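Local atomic coordinates of folylpolyglutamate synthase/dihydrofolate synthase (Thermotoga maritima, PDB entry 1O5Z), a protein that probably catalyses the ATP-dependent addition of L-glutamate to 7,8-dihydropteroate and to tetrahydrofolylpolyglutamates, making dihydrofolate and lengthening the glutamate tail of tetrahydrofolate. Residues G199-R204 with R225-R230; E343-V348 with T365-R370; S43-P48 with A140-A145. All blocks are in the same frame, centred on the assembly; numbering follows the deposited sequence.

Contact 1: G199-R204 with R225-R230; sequences GIIKER and RKKSSR
R204 N donates a direct hydrogen bond to K227 O (2.7 Å), arriving almost head-on at the carbonyl, with a C=O...N angle of 161°. Two CA-H...O contacts lie alongside it: E203 CA approaches K227 O and R204 CA approaches S228 O, each at 3.4 Å.

Water adds a second polar layer. Water 1 lies among E203 OE2, K226 O and S228 OG, donating to the first two, and water 2 joins R204 O to R230 N. The other carboxylate oxygen, E203 OE1, stands 3.3 Å from K227 O, and as both are acceptors they form no bond; the helix end would probably be an unfavourable neighbour for a negative charge. CG of E203 lies anti to the backbone N (chi1 -175°), and the bend at chi2 then brings the acid back over K227.

K226 O and K227 O lie at the end of helix 214-227, which closes in a Schellman motif with S228 at positive phi. The helix is the crossover of a beta-alpha-beta unit in the Mur ligase middle domain: segment 199-204 leads toward strand 207-209, while segment 225-230 leads toward the parallel neighbour of that strand, 231-233, and R230 already bonds to L207 through the backbone.

Van der Waals contacts complete the interface. Buried I201 puts its CG2 branch against S229 OG (3.5 Å) and the CG methylene of K227 (4.0 Å), while it also touches V223. Serine is small enough to sit here, and its OG has a weak bond to V205 O. At the surface, R204 bends at chi2 (-91°) and lays one face of its guanidinium over S228 CB, 3.5 Å from the plane and toward the rim; the short serine side chain lets the flat group lie close.

Contact 2: E343-V348 with T365-R370; sequences EPLSLV and TGIFER
L345, S346 and L347 of strand 345-349 meet F368, E369 and R370 where the chain enters the parallel strand 370-373, in the mixed sheet of the glutamate ligase domain. Two backbone bonds join them: E369 N to L345 O (2.7 Å), nearly in line with the carbonyl, and L347 N to R370 O (2.9 Å), with the donor tilted 19° from the carbonyl plane.

F368 fills the angle between the two chains. L347 CB stands over the centre of its ring, 3.7 Å from the centroid, in a CH-pi contact, and I367 CG2 lies against the opposite face toward the rim. At the ring edge, in plane, are L345 C and S346 N; L345 CB reaches F368 CD1 obliquely at 3.6 Å. Flat and apolar, phenylalanine suits a place between L347 and I367, and it also touches V416 of strand 414-418, the other neighbour of 345-349. L345 CD1 meets I367 CG2 at 4.1 Å, and both residues also touch helix 326-339.

On the sheet face it shares with R370, small S346 sets its buried OG, which has no polar partner in the model, 3.6 Å from R370 CB. With CG anti to the backbone N (chi1 -177°) and the chain extended from there to NE, R370 leads away to a salt bridge with E399.

Contact 3: S43-P48 with A140-A145; sequences SKLGNP and AFLYFA
P48 presses the CB-CG edge of its ring onto helix 132-146, into the groove formed by F141, L142 and A145. Its CB does most of the touching, lying 3.5 Å from F141 O, 3.6 Å from A145 CB and 4.1 Å from L142 CD1. Ring carbon CG meets F141 CB at 4.1 Å. A compact, rigid proline suits such a place: it lies close over the helix backbone and offers no N-H that would need a partner. Alanine at A145, one turn beyond F141, leaves room for it.

The larger helix side chains part around the proline. F141 starts toward it, but with CG beside the backbone N (chi1 -78°) the ring swings off to L154, V167 and V168, leaving CB as the one side-chain atom of F141 at P48. L142 has CG anti to the backbone N (chi1 -173°), which carries its branches along the flank of the groove; CD1 meets P48, while CD2 meets L45 CD2 at 4.2 Å. Both leucines go on to helix 105-122, L45 at I118 and L142 at M115, so their branched ends fill the junction of the three elements.

No hydrogen bond crosses this apolar interface. F141 O, touched by P48, accepts bonds from A145 N within the helix and from Y52 OH.

L45 and P48 can face the same helix because the chain turns between them. Helix 36-44 ends in a Schellman motif at G46, whose backbone angles (phi 89°) would press a CB against the preceding carbonyl, hence glycine. Since A140, Y143 and F144 face strands 96-98 and 151-155, the arrangement is one of layers, a turn on a helix on a sheet, as in the alpha/beta P-loop fold of the Mur ligase middle domain.

Overall arrangement
From the N terminus, contact 3 comes first and closes the longest loop: 91 residues, including strand 53-58 and helices 63-77 and 105-122, lie between the turn at 43-48 and helix 132-146. Contact 1 follows with a local closure of 20 residues about the crossover between strands 207-209 and 231-233, at the 231-233 end of the eight-stranded sheet that also holds strand 53-58. Contact 2 closes 16 residues in the glutamate ligase domain, joining strand 345-349 to the entry of 370-373. The three stand in series, none nested or crossing. Contacts 1 and 3 have centres about 25 Å apart; the centre of contact 2 lies about 48 Å from the centre of each, across the centre of the chain.

Contact 1: G199-R204 with R225-R230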
ATOM      1  N   GLY A 199       9.116   2.825 -16.878  1.00 47.53           N
ATOM      2  CA  GLY A 199       8.286   2.121 -17.883  1.00 47.07           C
ATOM      3  C   GLY A 199       6.791   2.408 -17.856  1.00 47.50           C
ATOM      4  O   GLY A 199       6.067   2.044 -18.798  1.00 48.25           O
ATOM      5  N   ILE A 200       6.304   3.024 -16.766  1.00 47.40           N
ATOM      6  CA  ILE A 200       4.923   3.548 -16.684  1.00 47.23           C
ATOM      7  C   ILE A 200       4.753   4.960 -17.240  1.00 47.34           C
ATOM      8  O   ILE A 200       3.640   5.485 -17.233  1.00 47.83           O
ATOM      9  CB  ILE A 200       4.387   3.478 -15.229  1.00 47.29           C
ATOM     10  CG1 ILE A 200       4.926   4.611 -14.340  1.00 46.91           C
ATOM     11  CG2 ILE A 200       4.784   2.124 -14.575  1.00 47.88           C
ATOM     12  CD1 ILE A 200       4.093   4.757 -13.031  1.00 47.45           C
ATOM     13  N   ILE A 201       5.841   5.586 -17.682  1.00 47.08           N
ATOM     14  CA  ILE A 201       5.763   6.852 -18.421  1.00 47.78           C
ATOM     15  C   ILE A 201       5.263   6.583 -19.842  1.00 47.91           C
ATOM     16  O   ILE A 201       5.842   5.765 -20.554  1.00 47.47           O
ATOM     17  CB  ILE A 201       7.111   7.598 -18.484  1.00 46.87           C
ATOM     18  CG1 ILE A 201       7.609   7.919 -17.076  1.00 47.15           C
ATOM     19  CG2 ILE A 201       6.948   8.892 -19.298  1.00 46.96           C
ATOM     20  CD1 ILE A 201       9.056   8.469 -16.998  1.00 48.22           C
ATOM     21  N   LYS A 202       4.201   7.307 -20.226  1.00 47.96           N
ATOM     22  CA  LYS A 202       3.466   7.062 -21.455  1.00 47.57           C
ATOM     23  C   LYS A 202       3.448   8.324 -22.302  1.00 48.20           C
ATOM     24  O   LYS A 202       3.546   9.441 -21.778  1.00 48.29           O
ATOM     25  CB  LYS A 202       2.054   6.618 -21.111  1.00 47.44           C
ATOM     26  CG  LYS A 202       1.968   5.264 -20.380  1.00 46.89           C
ATOM     27  CD  LYS A 202       2.484   4.091 -21.245  1.00 46.41           C
ATOM     28  CE  LYS A 202       2.734   2.850 -20.419  1.00 46.94           C
ATOM     29  NZ  LYS A 202       1.610   2.519 -19.481  1.00 47.71           N
ATOM     30  N   GLU A 203       3.331   8.136 -23.611  1.00 47.92           N
ATOM     31  CA  GLU A 203       3.463   9.218 -24.574  1.00 48.18           C
ATOM     32  C   GLU A 203       2.533  10.383 -24.278  1.00 47.35           C
ATOM     33  O   GLU A 203       1.337  10.225 -24.220  1.00 46.99           O
ATOM     34  CB  GLU A 203       3.185   8.693 -25.984  1.00 48.42           C
ATOM     35  CG  GLU A 203       3.406   9.712 -27.101  1.00 49.91           C
ATOM     36  CD  GLU A 203       4.863   9.995 -27.397  1.00 50.93           C
ATOM     37  OE1 GLU A 203       5.731   9.214 -26.935  1.00 51.36           O
ATOM     38  OE2 GLU A 203       5.124  10.998 -28.112  1.00 51.55           O
ATOM     39  N   ARG A 204       3.109  11.557 -24.083  1.00 47.50           N
ATOM     40  CA  ARG A 204       2.333  12.759 -23.825  1.00 47.81           C
ATOM     41  C   ARG A 204       1.631  12.769 -22.481  1.00 47.02           C
ATOM     42  O   ARG A 204       1.044  13.760 -22.125  1.00 47.04           O
ATOM     43  CB  ARG A 204       1.295  12.983 -24.925  1.00 48.12           C
ATOM     44  CG  ARG A 204       1.922  13.200 -26.249  1.00 50.91           C
ATOM     45  CD  ARG A 204       2.178  14.636 -26.513  1.00 54.31           C
ATOM     46  NE  ARG A 204       3.091  14.812 -27.629  1.00 56.51           N
ATOM     47  CZ  ARG A 204       3.516  15.987 -28.052  1.00 56.09           C
ATOM     48  NH1 ARG A 204       3.082  17.099 -27.465  1.00 57.23           N
ATOM     49  NH2 ARG A 204       4.377  16.059 -29.068  1.00 57.83           N
ATOM     50  N   ARG A 225      11.173  13.197 -21.475  1.00 48.60           N
ATOM     51  CA  ARG A 225      11.555  14.047 -22.589  1.00 49.31           C
ATOM     52  C   ARG A 225      11.353  13.290 -23.904  1.00 49.50           C
ATOM     53  O   ARG A 225      10.865  13.849 -24.863  1.00 48.93           O
ATOM     54  CB  ARG A 225      13.017  14.492 -22.440  1.00 49.39           C
ATOM     55  CG  ARG A 225      13.562  15.343 -23.595  1.00 49.51           C
ATOM     56  CD  ARG A 225      14.984  15.938 -23.357  1.00 51.86           C
ATOM     57  NE  ARG A 225      15.876  15.038 -22.592  1.00 54.71           N
ATOM     58  CZ  ARG A 225      16.242  15.186 -21.293  1.00 55.27           C
ATOM     59  NH1 ARG A 225      15.827  16.210 -20.548  1.00 55.42           N
ATOM     60  NH2 ARG A 225      17.045  14.288 -20.731  1.00 55.29           N
ATOM     61  N   LYS A 226      11.737  12.016 -23.931  1.00 50.41           N
ATOM     62  CA  LYS A 226      11.526  11.146 -25.090  1.00 51.36           C
ATOM     63  C   LYS A 226      10.063  10.942 -25.389  1.00 50.76           C
ATOM     64  O   LYS A 226       9.671  11.002 -26.540  1.00 50.47           O
ATOM     65  CB  LYS A 226      12.123   9.760 -24.860  1.00 51.73           C
ATOM     66  CG  LYS A 226      13.433   9.505 -25.561  1.00 53.29           C
ATOM     67  CD  LYS A 226      13.986   8.107 -25.160  1.00 54.00           C
ATOM     68  CE  LYS A 226      14.710   7.383 -26.330  1.00 55.03           C
ATOM     69  NZ  LYS A 226      16.055   7.932 -26.658  1.00 56.56           N
ATOM     70  N   LYS A 227       9.268  10.665 -24.348  1.00 50.60           N
ATOM     71  CA  LYS A 227       7.804  10.455 -24.489  1.00 50.10           C
ATOM     72  C   LYS A 227       6.973  11.761 -24.642  1.00 49.83           C
ATOM     73  O   LYS A 227       5.731  11.724 -24.751  1.00 49.79           O
ATOM     74  CB  LYS A 227       7.279   9.646 -23.297  1.00 50.09           C
ATOM     75  CG  LYS A 227       7.937   8.292 -23.173  1.00 51.00           C
ATOM     76  CD  LYS A 227       7.218   7.202 -23.931  1.00 52.69           C
ATOM     77  CE  LYS A 227       8.221   6.197 -24.498  1.00 55.18           C
ATOM     78  NZ  LYS A 227       7.907   4.757 -24.167  1.00 56.14           N
ATOM     79  N   SER A 228       7.658  12.905 -24.647  1.00 49.32           N
ATOM     80  CA  SER A 228       7.014  14.218 -24.688  1.00 49.09           C
ATOM     81  C   SER A 228       6.000  14.379 -23.539  1.00 49.19           C
ATOM     82  O   SER A 228       4.912  14.954 -23.697  1.00 49.89           O
ATOM     83  CB  SER A 228       6.391  14.459 -26.064  1.00 48.70           C
ATOM     84  OG  SER A 228       7.273  14.039 -27.089  1.00 47.19           O
ATOM     85  N   SER A 229       6.393  13.857 -22.380  1.00 49.26           N
ATOM     86  CA  SER A 229       5.613  13.901 -21.152  1.00 48.80           C
ATOM     87  C   SER A 229       6.089  15.047 -20.294  1.00 49.12           C
ATOM     88  O   SER A 229       7.275  15.158 -19.972  1.00 49.13           O
ATOM     89  CB  SER A 229       5.828  12.631 -20.358  1.00 48.45           C
ATOM     90  OG  SER A 229       5.377  11.513 -21.092  1.00 48.23           O
ATOM     91  N   ARG A 230       5.163  15.892 -19.892  1.00 49.38           N
ATOM     92  CA  ARG A 230       5.488  16.917 -18.936  1.00 50.01           C
ATOM     93  C   ARG A 230       5.732  16.277 -17.568  1.00 48.98           C
ATOM     94  O   ARG A 230       4.904  15.540 -17.060  1.00 49.37           O
ATOM     95  CB  ARG A 230       4.364  17.939 -18.872  1.00 50.39           C
ATOM     96  CG  ARG A 230       4.726  19.153 -18.076  1.00 51.57           C
ATOM     97  CD  ARG A 230       3.776  20.328 -18.284  1.00 52.54           C
ATOM     98  NE  ARG A 230       4.098  21.589 -17.598  1.00 54.20           N
ATOM     99  CZ  ARG A 230       5.092  21.840 -16.695  1.00 56.35           C
ATOM    100  NH1 ARG A 230       6.002  20.929 -16.248  1.00 53.34           N
ATOM    101  NH2 ARG A 230       5.154  23.086 -16.205  1.00 55.13           N
TER
HETATM  102  O   HOH W   1       7.537  11.503 -27.811  1.00 62.19           O
HETATM  103  O   HOH W   2       2.637  15.776 -20.440  1.00 50.37           O

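Contact 2: E343-V348 with T365-R370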
ATOM      1  N   GLU A 343       5.920   9.604  25.904  1.00 52.22           N
ATOM      2  CA  GLU A 343       5.022   8.503  26.202  1.00 52.09           C
ATOM      3  C   GLU A 343       5.711   7.204  26.567  1.00 50.35           C
ATOM      4  O   GLU A 343       6.684   6.828  25.907  1.00 50.26           O
ATOM      5  CB  GLU A 343       4.140   8.250  24.999  1.00 52.88           C
ATOM      6  CG  GLU A 343       3.045   9.280  24.872  1.00 55.47           C
ATOM      7  CD  GLU A 343       1.964   9.035  25.900  1.00 58.61           C
ATOM      8  OE1 GLU A 343       1.214   8.011  25.735  1.00 59.87           O
ATOM      9  OE2 GLU A 343       1.910   9.854  26.864  1.00 57.53           O
ATOM     10  N   PRO A 344       5.231   6.547  27.632  1.00 48.45           N
ATOM     11  CA  PRO A 344       5.635   5.177  27.928  1.00 47.55           C
ATOM     12  C   PRO A 344       5.017   4.250  26.926  1.00 46.36           C
ATOM     13  O   PRO A 344       3.841   4.409  26.609  1.00 46.57           O
ATOM     14  CB  PRO A 344       5.042   4.909  29.309  1.00 47.79           C
ATOM     15  CG  PRO A 344       3.953   5.894  29.457  1.00 48.50           C
ATOM     16  CD  PRO A 344       4.330   7.088  28.666  1.00 48.11           C
ATOM     17  N   LEU A 345       5.807   3.313  26.424  1.00 45.02           N
ATOM     18  CA  LEU A 345       5.401   2.439  25.342  1.00 44.54           C
ATOM     19  C   LEU A 345       5.670   0.990  25.649  1.00 43.84           C
ATOM     20  O   LEU A 345       6.584   0.663  26.390  1.00 43.67           O
ATOM     21  CB  LEU A 345       6.159   2.757  24.072  1.00 44.58           C
ATOM     22  CG  LEU A 345       5.965   4.142  23.475  1.00 46.05           C
ATOM     23  CD1 LEU A 345       6.845   4.215  22.254  1.00 46.00           C
ATOM     24  CD2 LEU A 345       4.477   4.446  23.132  1.00 46.76           C
ATOM     25  N   SER A 346       4.850   0.144  25.054  1.00 43.34           N
ATOM     26  CA  SER A 346       4.985  -1.294  25.119  1.00 43.22           C
ATOM     27  C   SER A 346       5.111  -1.774  23.672  1.00 42.94           C
ATOM     28  O   SER A 346       4.640  -1.124  22.770  1.00 42.86           O
ATOM     29  CB  SER A 346       3.757  -1.928  25.784  1.00 43.02           C
ATOM     30  OG  SER A 346       3.686  -1.592  27.145  1.00 42.44           O
ATOM     31  N   LEU A 347       5.810  -2.885  23.477  1.00 43.24           N
ATOM     32  CA  LEU A 347       6.107  -3.451  22.184  1.00 43.36           C
ATOM     33  C   LEU A 347       5.555  -4.835  22.203  1.00 43.72           C
ATOM     34  O   LEU A 347       5.884  -5.606  23.104  1.00 43.18           O
ATOM     35  CB  LEU A 347       7.607  -3.609  21.992  1.00 43.20           C
ATOM     36  CG  LEU A 347       8.103  -4.257  20.700  1.00 42.09           C
ATOM     37  CD1 LEU A 347       7.612  -3.532  19.440  1.00 41.05           C
ATOM     38  CD2 LEU A 347       9.598  -4.191  20.772  1.00 44.57           C
ATOM     39  N   VAL A 348       4.758  -5.145  21.185  1.00 44.39           N
ATOM     40  CA  VAL A 348       4.383  -6.504  20.882  1.00 44.49           C
ATOM     41  C   VAL A 348       5.026  -6.805  19.532  1.00 44.71           C
ATOM     42  O   VAL A 348       4.678  -6.187  18.523  1.00 44.19           O
ATOM     43  CB  VAL A 348       2.859  -6.678  20.882  1.00 45.33           C
ATOM     44  CG1 VAL A 348       2.455  -8.125  20.522  1.00 45.52           C
ATOM     45  CG2 VAL A 348       2.286  -6.244  22.262  1.00 43.57           C
ATOM     46  N   THR A 365      15.896  -1.004  20.951  1.00 49.51           N
ATOM     47  CA  THR A 365      16.487  -0.885  22.263  1.00 50.27           C
ATOM     48  C   THR A 365      16.299   0.531  22.792  1.00 50.68           C
ATOM     49  O   THR A 365      16.338   1.491  22.037  1.00 51.43           O
ATOM     50  CB  THR A 365      18.018  -1.332  22.276  1.00 50.53           C
ATOM     51  OG1 THR A 365      18.859  -0.466  21.463  1.00 50.06           O
ATOM     52  CG2 THR A 365      18.170  -2.738  21.684  1.00 50.26           C
ATOM     53  N   GLY A 366      16.090   0.661  24.096  1.00 50.76           N
ATOM     54  CA  GLY A 366      16.066   1.978  24.722  1.00 50.33           C
ATOM     55  C   GLY A 366      14.783   2.753  24.513  1.00 50.20           C
ATOM     56  O   GLY A 366      14.738   3.932  24.829  1.00 50.42           O
ATOM     57  N   ILE A 367      13.729   2.105  24.007  1.00 49.64           N
ATOM     58  CA  ILE A 367      12.478   2.818  23.679  1.00 49.53           C
ATOM     59  C   ILE A 367      11.294   2.372  24.502  1.00 48.74           C
ATOM     60  O   ILE A 367      10.454   3.179  24.873  1.00 48.63           O
ATOM     61  CB  ILE A 367      12.129   2.647  22.174  1.00 50.28           C
ATOM     62  CG1 ILE A 367      13.132   3.390  21.316  1.00 52.37           C
ATOM     63  CG2 ILE A 367      10.756   3.201  21.837  1.00 49.91           C
ATOM     64  CD1 ILE A 367      12.989   3.025  19.896  1.00 55.43           C
ATOM     65  N   PHE A 368      11.209   1.078  24.775  1.00 48.16           N
ATOM     66  CA  PHE A 368       9.993   0.516  25.340  1.00 47.29           C
ATOM     67  C   PHE A 368      10.150   0.254  26.812  1.00 47.36           C
ATOM     68  O   PHE A 368      11.222  -0.110  27.291  1.00 47.21           O
ATOM     69  CB  PHE A 368       9.620  -0.739  24.588  1.00 46.32           C
ATOM     70  CG  PHE A 368       9.294  -0.470  23.188  1.00 45.80           C
ATOM     71  CD1 PHE A 368       8.039  -0.005  22.847  1.00 45.25           C
ATOM     72  CD2 PHE A 368      10.254  -0.590  22.199  1.00 46.11           C
ATOM     73  CE1 PHE A 368       7.736   0.272  21.540  1.00 43.48           C
ATOM     74  CE2 PHE A 368       9.945  -0.297  20.881  1.00 45.04           C
ATOM     75  CZ  PHE A 368       8.690   0.126  20.565  1.00 45.62           C
ATOM     76  N   GLU A 369       9.060   0.470  27.516  1.00 46.69           N
ATOM     77  CA  GLU A 369       8.989   0.193  28.899  1.00 46.99           C
ATOM     78  C   GLU A 369       8.739  -1.302  29.062  1.00 46.85           C
ATOM     79  O   GLU A 369       8.920  -1.831  30.112  1.00 47.53           O
ATOM     80  CB  GLU A 369       7.802   0.959  29.444  1.00 47.55           C
ATOM     81  CG  GLU A 369       7.932   1.442  30.849  1.00 49.84           C
ATOM     82  CD  GLU A 369       8.838   2.613  30.922  1.00 53.86           C
ATOM     83  OE1 GLU A 369       9.292   2.903  32.044  1.00 58.32           O
ATOM     84  OE2 GLU A 369       9.082   3.217  29.849  1.00 57.40           O
ATOM     85  N   ARG A 370       8.269  -1.972  28.030  1.00 46.40           N
ATOM     86  CA  ARG A 370       7.838  -3.339  28.157  1.00 46.56           C
ATOM     87  C   ARG A 370       7.874  -3.975  26.787  1.00 46.07           C
ATOM     88  O   ARG A 370       7.435  -3.356  25.796  1.00 45.99           O
ATOM     89  CB  ARG A 370       6.418  -3.378  28.703  1.00 46.76           C
ATOM     90  CG  ARG A 370       5.874  -4.765  28.962  1.00 47.02           C
ATOM     91  CD  ARG A 370       4.483  -4.735  29.519  1.00 47.75           C
ATOM     92  NE  ARG A 370       3.926  -6.081  29.656  1.00 49.32           N
ATOM     93  CZ  ARG A 370       2.641  -6.330  29.738  1.00 49.32           C
ATOM     94  NH1 ARG A 370       1.775  -5.346  29.661  1.00 49.22           N
ATOM     95  NH2 ARG A 370       2.205  -7.576  29.863  1.00 50.60           N
TER

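Contact 3: S43-P48 with A140-A145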
ATOM      1  N   SER A  43      -7.460  -8.891 -23.348  1.00 42.49           N
ATOM      2  CA  SER A  43      -8.027  -8.943 -24.668  1.00 42.31           C
ATOM      3  C   SER A  43      -9.188  -9.920 -24.742  1.00 43.65           C
ATOM      4  O   SER A  43     -10.179  -9.633 -25.347  1.00 43.71           O
ATOM      5  CB  SER A  43      -6.988  -9.415 -25.656  1.00 41.96           C
ATOM      6  OG  SER A  43      -7.525  -9.416 -26.956  1.00 38.40           O
ATOM      7  N   LYS A  44      -9.023 -11.091 -24.152  1.00 44.78           N
ATOM      8  CA  LYS A  44     -10.048 -12.112 -24.161  1.00 46.37           C
ATOM      9  C   LYS A  44     -11.238 -11.684 -23.280  1.00 45.98           C
ATOM     10  O   LYS A  44     -12.329 -12.163 -23.490  1.00 45.40           O
ATOM     11  CB  LYS A  44      -9.454 -13.453 -23.686  1.00 46.66           C
ATOM     12  CG  LYS A  44      -8.413 -14.045 -24.657  1.00 49.07           C
ATOM     13  CD  LYS A  44      -8.490 -15.590 -24.703  1.00 49.57           C
ATOM     14  CE  LYS A  44      -7.816 -16.191 -25.916  1.00 52.04           C
ATOM     15  NZ  LYS A  44      -8.684 -16.451 -27.150  1.00 56.03           N
ATOM     16  N   LEU A  45     -11.022 -10.767 -22.327  1.00 45.43           N
ATOM     17  CA  LEU A  45     -12.090 -10.215 -21.506  1.00 45.32           C
ATOM     18  C   LEU A  45     -12.715  -8.958 -22.093  1.00 45.57           C
ATOM     19  O   LEU A  45     -13.555  -8.334 -21.464  1.00 46.42           O
ATOM     20  CB  LEU A  45     -11.573  -9.898 -20.085  1.00 45.58           C
ATOM     21  CG  LEU A  45     -11.061 -11.120 -19.304  1.00 45.42           C
ATOM     22  CD1 LEU A  45     -10.318 -10.689 -18.044  1.00 43.76           C
ATOM     23  CD2 LEU A  45     -12.160 -12.123 -18.962  1.00 46.30           C
ATOM     24  N   GLY A  46     -12.314  -8.566 -23.295  1.00 45.74           N
ATOM     25  CA  GLY A  46     -12.867  -7.371 -23.952  1.00 45.37           C
ATOM     26  C   GLY A  46     -12.142  -6.067 -23.637  1.00 45.79           C
ATOM     27  O   GLY A  46     -12.678  -4.990 -23.850  1.00 45.84           O
ATOM     28  N   ASN A  47     -10.910  -6.169 -23.151  1.00 45.89           N
ATOM     29  CA  ASN A  47     -10.104  -5.008 -22.856  1.00 46.04           C
ATOM     30  C   ASN A  47     -10.859  -4.062 -21.917  1.00 46.09           C
ATOM     31  O   ASN A  47     -11.064  -2.879 -22.220  1.00 44.51           O
ATOM     32  CB  ASN A  47      -9.659  -4.303 -24.162  1.00 46.26           C
ATOM     33  CG  ASN A  47      -8.676  -5.134 -24.980  1.00 45.72           C
ATOM     34  OD1 ASN A  47      -7.732  -5.663 -24.464  1.00 48.59           O
ATOM     35  ND2 ASN A  47      -8.918  -5.248 -26.245  1.00 40.63           N
ATOM     36  N   PRO A  48     -11.246  -4.592 -20.755  1.00 46.40           N
ATOM     37  CA  PRO A  48     -12.023  -3.817 -19.785  1.00 46.32           C
ATOM     38  C   PRO A  48     -11.249  -2.619 -19.237  1.00 46.53           C
ATOM     39  O   PRO A  48     -11.845  -1.615 -18.827  1.00 46.57           O
ATOM     40  CB  PRO A  48     -12.320  -4.840 -18.690  1.00 46.61           C
ATOM     41  CG  PRO A  48     -11.183  -5.899 -18.825  1.00 46.35           C
ATOM     42  CD  PRO A  48     -10.963  -5.956 -20.276  1.00 46.79           C
ATOM     43  N   ALA A 140      -9.577  -6.852 -11.198  1.00 46.53           N
ATOM     44  CA  ALA A 140      -9.867  -5.472 -10.893  1.00 45.69           C
ATOM     45  C   ALA A 140     -10.333  -4.738 -12.120  1.00 45.33           C
ATOM     46  O   ALA A 140     -11.345  -4.090 -12.085  1.00 45.93           O
ATOM     47  CB  ALA A 140      -8.667  -4.822 -10.317  1.00 46.51           C
ATOM     48  N   PHE A 141      -9.601  -4.855 -13.224  1.00 46.32           N
ATOM     49  CA  PHE A 141      -9.973  -4.155 -14.461  1.00 46.60           C
ATOM     50  C   PHE A 141     -11.365  -4.502 -14.924  1.00 45.64           C
ATOM     51  O   PHE A 141     -12.121  -3.647 -15.355  1.00 45.61           O
ATOM     52  CB  PHE A 141      -9.014  -4.461 -15.594  1.00 46.94           C
ATOM     53  CG  PHE A 141      -7.720  -3.717 -15.528  1.00 47.05           C
ATOM     54  CD1 PHE A 141      -6.525  -4.386 -15.738  1.00 48.14           C
ATOM     55  CD2 PHE A 141      -7.687  -2.337 -15.339  1.00 47.03           C
ATOM     56  CE1 PHE A 141      -5.271  -3.702 -15.680  1.00 48.26           C
ATOM     57  CE2 PHE A 141      -6.466  -1.658 -15.319  1.00 47.78           C
ATOM     58  CZ  PHE A 141      -5.250  -2.355 -15.500  1.00 47.55           C
ATOM     59  N   LEU A 142     -11.687  -5.778 -14.855  1.00 45.85           N
ATOM     60  CA  LEU A 142     -13.005  -6.262 -15.265  1.00 44.96           C
ATOM     61  C   LEU A 142     -14.087  -5.711 -14.323  1.00 45.56           C
ATOM     62  O   LEU A 142     -15.136  -5.256 -14.741  1.00 44.63           O
ATOM     63  CB  LEU A 142     -12.996  -7.800 -15.217  1.00 45.21           C
ATOM     64  CG  LEU A 142     -14.228  -8.481 -15.776  1.00 43.36           C
ATOM     65  CD1 LEU A 142     -14.539  -7.923 -17.118  1.00 43.25           C
ATOM     66  CD2 LEU A 142     -14.080 -10.012 -15.821  1.00 44.29           C
ATOM     67  N   TYR A 143     -13.801  -5.751 -13.029  1.00 45.34           N
ATOM     68  CA  TYR A 143     -14.733  -5.278 -12.031  1.00 45.27           C
ATOM     69  C   TYR A 143     -15.041  -3.782 -12.252  1.00 45.12           C
ATOM     70  O   TYR A 143     -16.181  -3.382 -12.255  1.00 44.09           O
ATOM     71  CB  TYR A 143     -14.124  -5.525 -10.666  1.00 44.87           C
ATOM     72  CG  TYR A 143     -14.882  -4.987  -9.510  1.00 45.52           C
ATOM     73  CD1 TYR A 143     -16.015  -5.623  -9.051  1.00 45.13           C
ATOM     74  CD2 TYR A 143     -14.408  -3.885  -8.794  1.00 47.54           C
ATOM     75  CE1 TYR A 143     -16.687  -5.167  -7.956  1.00 47.07           C
ATOM     76  CE2 TYR A 143     -15.065  -3.425  -7.693  1.00 46.77           C
ATOM     77  CZ  TYR A 143     -16.197  -4.081  -7.261  1.00 46.15           C
ATOM     78  OH  TYR A 143     -16.876  -3.644  -6.164  1.00 45.49           O
ATOM     79  N   PHE A 144     -13.999  -2.984 -12.446  1.00 45.38           N
ATOM     80  CA  PHE A 144     -14.155  -1.590 -12.726  1.00 45.37           C
ATOM     81  C   PHE A 144     -14.999  -1.369 -13.934  1.00 45.20           C
ATOM     82  O   PHE A 144     -15.772  -0.434 -13.945  1.00 46.07           O
ATOM     83  CB  PHE A 144     -12.792  -0.917 -12.921  1.00 45.51           C
ATOM     84  CG  PHE A 144     -11.887  -1.036 -11.750  1.00 46.58           C
ATOM     85  CD1 PHE A 144     -12.387  -1.150 -10.449  1.00 46.73           C
ATOM     86  CD2 PHE A 144     -10.517  -1.016 -11.927  1.00 48.36           C
ATOM     87  CE1 PHE A 144     -11.538  -1.270  -9.351  1.00 46.45           C
ATOM     88  CE2 PHE A 144      -9.661  -1.122 -10.835  1.00 49.22           C
ATOM     89  CZ  PHE A 144     -10.193  -1.246  -9.525  1.00 48.76           C
ATOM     90  N   ALA A 145     -14.826  -2.186 -14.960  1.00 45.51           N
ATOM     91  CA  ALA A 145     -15.688  -2.132 -16.139  1.00 46.31           C
ATOM     92  C   ALA A 145     -17.146  -2.545 -15.809  1.00 47.40           C
ATOM     93  O   ALA A 145     -18.099  -1.838 -16.160  1.00 48.34           O
ATOM     94  CB  ALA A 145     -15.125  -3.030 -17.265  1.00 45.89           C
TER